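PDB 3UZO: branched-chain-amino-acid aminotransferase, which probably catalyses the pyridoxal phosphate-dependent transfer of amino groups between branched-chain amino acids and 2-oxoglutarate. Local coordinates for residues A81-D86 and A128-L133; N184-D189 and G313-D318. One frame throughout, in Å; residues are numbered along the deposited sequence.

Contact 1. Residues A81-D86 and A128-L133; sequences AYRCAD and ANEHFL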
loop_
_atom_site.group_PDB
_atom_site.type_symbol
_atom_site.label_atom_id
_atom_site.label_comp_id
_atom_site.label_asym_id
_atom_site.label_seq_id
_atom_site.Cartn_x
_atom_site.Cartn_y
_atom_site.Cartn_z
ATOM N N ALA A 81 1.834 19.901 -17.833
ATOM C CA ALA A 81 1.728 21.266 -18.340
ATOM C C ALA A 81 2.383 21.162 -19.720
ATOM O O ALA A 81 3.371 20.430 -19.887
ATOM C CB ALA A 81 2.503 22.238 -17.444
ATOM N N TYR A 82 1.838 21.865 -20.708
ATOM C CA TYR A 82 2.379 21.799 -22.065
ATOM C C TYR A 82 2.641 23.169 -22.685
ATOM O O TYR A 82 1.883 24.108 -22.481
ATOM C CB TYR A 82 1.426 21.033 -22.996
ATOM C CG TYR A 82 0.908 19.695 -22.478
ATOM C CD1 TYR A 82 -0.140 19.636 -21.550
ATOM C CD2 TYR A 82 1.428 18.490 -22.957
ATOM C CE1 TYR A 82 -0.658 18.408 -21.116
ATOM C CE2 TYR A 82 0.921 17.256 -22.528
ATOM C CZ TYR A 82 -0.117 17.224 -21.611
ATOM O OH TYR A 82 -0.602 16.010 -21.178
ATOM N N ARG A 83 3.715 23.269 -23.460
ATOM C CA ARG A 83 4.064 24.516 -24.136
ATOM C C ARG A 83 3.392 24.508 -25.508
ATOM O O ARG A 83 3.661 23.631 -26.326
ATOM C CB ARG A 83 5.581 24.612 -24.307
ATOM C CG ARG A 83 6.072 25.870 -25.015
ATOM C CD ARG A 83 6.865 26.740 -24.046
ATOM N NE ARG A 83 6.028 27.733 -23.397
ATOM C CZ ARG A 83 6.403 28.481 -22.361
ATOM N NH1 ARG A 83 7.611 28.351 -21.825
ATOM N NH2 ARG A 83 5.565 29.382 -21.875
ATOM N N CYS A 84 2.514 25.474 -25.755
ATOM C CA CYS A 84 1.816 25.552 -27.037
ATOM C C CYS A 84 2.672 26.287 -28.071
ATOM O O CYS A 84 3.613 27.002 -27.716
ATOM C CB CYS A 84 0.484 26.285 -26.870
ATOM S SG CYS A 84 -0.647 25.552 -25.665
ATOM N N ALA A 85 2.340 26.110 -29.344
ATOM C CA ALA A 85 3.075 26.762 -30.422
ATOM C C ALA A 85 3.008 28.282 -30.307
ATOM O O ALA A 85 3.975 28.978 -30.622
ATOM C CB ALA A 85 2.530 26.315 -31.775
ATOM N N ASP A 86 1.876 28.801 -29.843
ATOM C CA ASP A 86 1.734 30.243 -29.719
ATOM C C ASP A 86 2.456 30.807 -28.509
ATOM O O ASP A 86 2.374 31.999 -28.238
ATOM C CB ASP A 86 0.246 30.644 -29.693
ATOM C CG ASP A 86 -0.473 30.192 -28.433
ATOM O OD1 ASP A 86 -1.679 30.489 -28.318
ATOM O OD2 ASP A 86 0.146 29.546 -27.566
ATOM N N ALA A 128 6.922 28.880 -11.493
ATOM C CA ALA A 128 8.247 29.014 -10.888
ATOM C C ALA A 128 9.309 28.152 -11.563
ATOM O O ALA A 128 10.497 28.398 -11.404
ATOM C CB ALA A 128 8.176 28.680 -9.407
ATOM N N ASN A 129 8.876 27.137 -12.307
ATOM C CA ASN A 129 9.799 26.241 -12.997
ATOM C C ASN A 129 9.531 26.264 -14.495
ATOM O O ASN A 129 9.788 25.279 -15.190
ATOM C CB ASN A 129 9.626 24.808 -12.475
ATOM C CG ASN A 129 10.034 24.658 -11.022
ATOM O OD1 ASN A 129 11.220 24.581 -10.702
ATOM N ND2 ASN A 129 9.047 24.623 -10.130
ATOM N N GLU A 130 9.023 27.385 -15.002
ATOM C CA GLU A 130 8.705 27.473 -16.424
ATOM C C GLU A 130 9.873 27.159 -17.353
ATOM O O GLU A 130 9.670 26.634 -18.459
ATOM C CB GLU A 130 8.140 28.858 -16.763
ATOM C CG GLU A 130 7.960 29.087 -18.250
ATOM C CD GLU A 130 7.264 30.389 -18.568
ATOM O OE1 GLU A 130 7.171 30.723 -19.765
ATOM O OE2 GLU A 130 6.806 31.075 -17.626
ATOM N N HIS A 131 11.089 27.473 -16.912
ATOM C CA HIS A 131 12.276 27.220 -17.714
ATOM C C HIS A 131 12.570 25.729 -17.906
ATOM O O HIS A 131 13.457 25.372 -18.682
ATOM C CB HIS A 131 13.503 27.944 -17.121
ATOM C CG HIS A 131 13.688 27.738 -15.647
ATOM N ND1 HIS A 131 12.759 28.144 -14.712
ATOM C CD2 HIS A 131 14.707 27.185 -14.946
ATOM C CE1 HIS A 131 13.195 27.847 -13.500
ATOM N NE2 HIS A 131 14.376 27.264 -13.614
ATOM N N PHE A 132 11.820 24.870 -17.211
ATOM C CA PHE A 132 11.986 23.421 -17.333
ATOM C C PHE A 132 10.923 22.826 -18.260
ATOM O O PHE A 132 10.903 21.624 -18.503
ATOM C CB PHE A 132 11.889 22.731 -15.971
ATOM C CG PHE A 132 13.132 22.852 -15.128
ATOM C CD1 PHE A 132 13.185 23.752 -14.067
ATOM C CD2 PHE A 132 14.240 22.049 -15.383
ATOM C CE1 PHE A 132 14.321 23.854 -13.267
ATOM C CE2 PHE A 132 15.386 22.140 -14.589
ATOM C CZ PHE A 132 15.424 23.048 -13.527
ATOM N N LEU A 133 10.034 23.675 -18.765
ATOM C CA LEU A 133 8.976 23.235 -19.669
ATOM C C LEU A 133 9.533 23.026 -21.076
ATOM O O LEU A 133 9.988 23.976 -21.715
ATOM C CB LEU A 133 7.853 24.281 -19.711
ATOM C CG LEU A 133 6.702 24.022 -20.683
ATOM C CD1 LEU A 133 6.010 22.707 -20.323
ATOM C CD2 LEU A 133 5.711 25.192 -20.627
#
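L133 and R83 bury the most surface here, with E130 adding a salt bridge to R83. The contact joins the last residues of strand 74-83, in the antiparallel sheet of the smaller domain of this class-IV aminotransferase, to the 3-10 turn that follows helix 115-128. The turn and the residue after it supply both partners: L133 N donates to E130 O (3.0 Å), which holds the two residues close together beside the strand.

L133 splits its isobutyl end. L133 CD1 lies 3.5 Å from the backbone O of A81, while L133 CD2 packs 3.7 Å from R83 CB. With CG of R83 anti to the backbone N (chi1 179°) and the chain then bent at chi2 and chi3, the arginine folds over the leucine, and L133 CD2 ends up 3.6 Å from the guanidinium plane of R83, displaced toward its rim. I89 and L142, from the neighbouring strands, also touch the L133 side chain.

E130 reaches the same guanidinium from its edge on an extended chain that crosses the arginine at about a right angle. Both terminal nitrogens converge on one carboxylate oxygen in an end-on salt bridge, so the two-oxygen, two-nitrogen pairing is not made. R83 NH2 also bonds G87 O, so the loop beyond the strand contributes to fixing the group's rotation. The guanidinium and carboxylate planes stand 53° apart, and E130 OE1 receives R83 NH1 on its anti side at 3.2 Å and R83 NH2 from above the carboxylate plane at 3.0 Å.

Contact 2. Residues N184-D189 and G313-D318; sequences NFITSD and GIQHGD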
loop_
_atom_site.group_PDB
_atom_site.type_symbol
_atom_site.label_atom_id
_atom_site.label_comp_id
_atom_site.label_asym_id
_atom_site.label_seq_id
_atom_site.Cartn_x
_atom_site.Cartn_y
_atom_site.Cartn_z
ATOM N N ASN A 184 4.149 -4.763 -26.096
ATOM C CA ASN A 184 3.379 -5.918 -25.669
ATOM C C ASN A 184 3.197 -6.000 -24.161
ATOM O O ASN A 184 4.015 -5.499 -23.385
ATOM C CB ASN A 184 4.035 -7.199 -26.194
ATOM C CG ASN A 184 4.315 -7.134 -27.688
ATOM O OD1 ASN A 184 3.496 -6.632 -28.460
ATOM N ND2 ASN A 184 5.471 -7.649 -28.101
ATOM N N PHE A 185 2.102 -6.627 -23.757
ATOM C CA PHE A 185 1.779 -6.790 -22.351
ATOM C C PHE A 185 1.486 -8.268 -22.091
ATOM O O PHE A 185 1.176 -9.020 -23.022
ATOM C CB PHE A 185 0.572 -5.914 -21.988
ATOM C CG PHE A 185 0.839 -4.433 -22.101
ATOM C CD1 PHE A 185 0.996 -3.830 -23.345
ATOM C CD2 PHE A 185 0.964 -3.649 -20.958
ATOM C CE1 PHE A 185 1.278 -2.461 -23.453
ATOM C CE2 PHE A 185 1.244 -2.279 -21.052
ATOM C CZ PHE A 185 1.402 -1.686 -22.303
ATOM N N ILE A 186 1.583 -8.677 -20.830
ATOM C CA ILE A 186 1.363 -10.067 -20.466
ATOM C C ILE A 186 0.479 -10.226 -19.225
ATOM O O ILE A 186 0.545 -9.423 -18.290
ATOM C CB ILE A 186 2.728 -10.764 -20.230
ATOM C CG1 ILE A 186 2.530 -12.238 -19.900
ATOM C CG2 ILE A 186 3.499 -10.038 -19.123
ATOM C CD1 ILE A 186 3.848 -13.048 -19.910
ATOM N N THR A 187 -0.353 -11.263 -19.235
ATOM C CA THR A 187 -1.251 -11.557 -18.125
ATOM C C THR A 187 -0.426 -12.023 -16.935
ATOM O O THR A 187 0.722 -12.444 -17.096
ATOM C CB THR A 187 -2.254 -12.674 -18.504
ATOM O OG1 THR A 187 -3.100 -12.219 -19.564
ATOM C CG2 THR A 187 -3.112 -13.058 -17.312
ATOM N N SER A 188 -1.007 -11.939 -15.743
ATOM C CA SER A 188 -0.328 -12.366 -14.528
ATOM C C SER A 188 -1.293 -12.992 -13.531
ATOM O O SER A 188 -2.479 -12.648 -13.495
ATOM C CB SER A 188 0.367 -11.177 -13.859
ATOM O OG SER A 188 1.002 -11.583 -12.660
ATOM N N ASP A 189 -0.776 -13.923 -12.734
ATOM C CA ASP A 189 -1.565 -14.583 -11.697
ATOM C C ASP A 189 -1.715 -13.635 -10.510
ATOM O O ASP A 189 -2.634 -13.778 -9.701
ATOM C CB ASP A 189 -0.869 -15.862 -11.221
ATOM C CG ASP A 189 -1.008 -17.011 -12.206
ATOM O OD1 ASP A 189 -0.328 -18.041 -12.009
ATOM O OD2 ASP A 189 -1.801 -16.891 -13.165
ATOM N N GLY A 313 0.414 -6.784 -28.898
ATOM C CA GLY A 313 -0.220 -8.048 -28.597
ATOM C C GLY A 313 -0.262 -8.313 -27.110
ATOM O O GLY A 313 0.427 -7.651 -26.329
ATOM N N ILE A 314 -1.072 -9.284 -26.710
ATOM C CA ILE A 314 -1.182 -9.631 -25.305
ATOM C C ILE A 314 -0.900 -11.110 -25.111
ATOM O O ILE A 314 -1.506 -11.958 -25.766
ATOM C CB ILE A 314 -2.590 -9.327 -24.746
ATOM C CG1 ILE A 314 -2.888 -7.827 -24.847
ATOM C CG2 ILE A 314 -2.679 -9.781 -23.296
ATOM C CD1 ILE A 314 -4.208 -7.426 -24.205
ATOM N N GLN A 315 0.023 -11.418 -24.208
ATOM C CA GLN A 315 0.352 -12.805 -23.916
ATOM C C GLN A 315 -0.500 -13.270 -22.739
ATOM O O GLN A 315 -0.500 -12.655 -21.669
ATOM C CB GLN A 315 1.828 -12.956 -23.537
ATOM C CG GLN A 315 2.236 -14.397 -23.244
ATOM C CD GLN A 315 2.650 -15.151 -24.493
ATOM O OE1 GLN A 315 2.441 -16.358 -24.604
ATOM N NE2 GLN A 315 3.255 -14.442 -25.434
ATOM N N HIS A 316 -1.241 -14.346 -22.949
ATOM C CA HIS A 316 -2.062 -14.918 -21.896
ATOM C C HIS A 316 -1.711 -16.398 -21.935
ATOM O O HIS A 316 -2.063 -17.104 -22.882
ATOM C CB HIS A 316 -3.548 -14.693 -22.181
ATOM C CG HIS A 316 -4.452 -15.209 -21.105
ATOM N ND1 HIS A 316 -4.258 -14.924 -19.771
ATOM C CD2 HIS A 316 -5.551 -15.998 -21.165
ATOM C CE1 HIS A 316 -5.197 -15.516 -19.055
ATOM N NE2 HIS A 316 -5.996 -16.174 -19.877
ATOM N N GLY A 317 -0.992 -16.863 -20.921
ATOM C CA GLY A 317 -0.601 -18.257 -20.916
ATOM C C GLY A 317 0.330 -18.479 -22.093
ATOM O O GLY A 317 1.289 -17.732 -22.273
ATOM N N ASP A 318 0.044 -19.482 -22.914
ATOM C CA ASP A 318 0.897 -19.769 -24.066
ATOM C C ASP A 318 0.406 -19.108 -25.351
ATOM O O ASP A 318 0.955 -19.344 -26.427
ATOM C CB ASP A 318 0.999 -21.283 -24.277
ATOM C CG ASP A 318 1.661 -21.991 -23.110
ATOM O OD1 ASP A 318 1.792 -23.232 -23.164
ATOM O OD2 ASP A 318 2.053 -21.309 -22.139
#
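T187 and H316 meet across the parallel pair of strands 183-186 and 309-316. A chi1 of -64° sets OG1 of T187 beside its own backbone N and turns it toward the imidazole, 2.9 Å from H316 ND1. Q315 O, 3.4 Å from T187 OG1, is a second and weaker candidate for the hydroxyl's single proton. T187 CB sits in the ring plane at the imidazole edge, while T187 CG2 is 3.3 Å from H316 ND1.

One residue earlier, I186 and Q315 extend in the same direction, flank to flank. CG1 of I186 and CG of Q315 are both anti to their backbone N, which brings I186 CG1 to 3.8 Å from Q315 CB, and I186 CD1 continues along the aliphatic part of the glutamine.

At the other end N184 swings OD1 toward G313 N, but that bond is weak (122°); ND2 of N184 is held by E326. Between these side chains, F185 N donates to G313 O at 3.2 Å, F185 O accepts from Q315 N at 2.9 Å, and T187 N reaches Q315 O at 2.8 Å. This staggered bonding, in which F185 brackets I314, is that of a parallel strand pair, here within the mixed sheet of the larger domain.

Both segments of contact 1 precede those of contact 2 in the sequence, and the chain's centre lies between the two contacts, whose own centres are 38 Å apart and whose nearest atoms are about 18 Å apart. They share no strand: residues 81-86 end a strand of the antiparallel sheet and 128-133 lie between helix 115-128 and strand 141-151, whereas both segments of contact 2 include strands of the mixed sheet. The side chains of Y82 and F185 lie about 9 and 10 Å from the bound pyridoxal phosphate, so each contact includes a residue near the active site without lining it, consistent with a site formed between two domains.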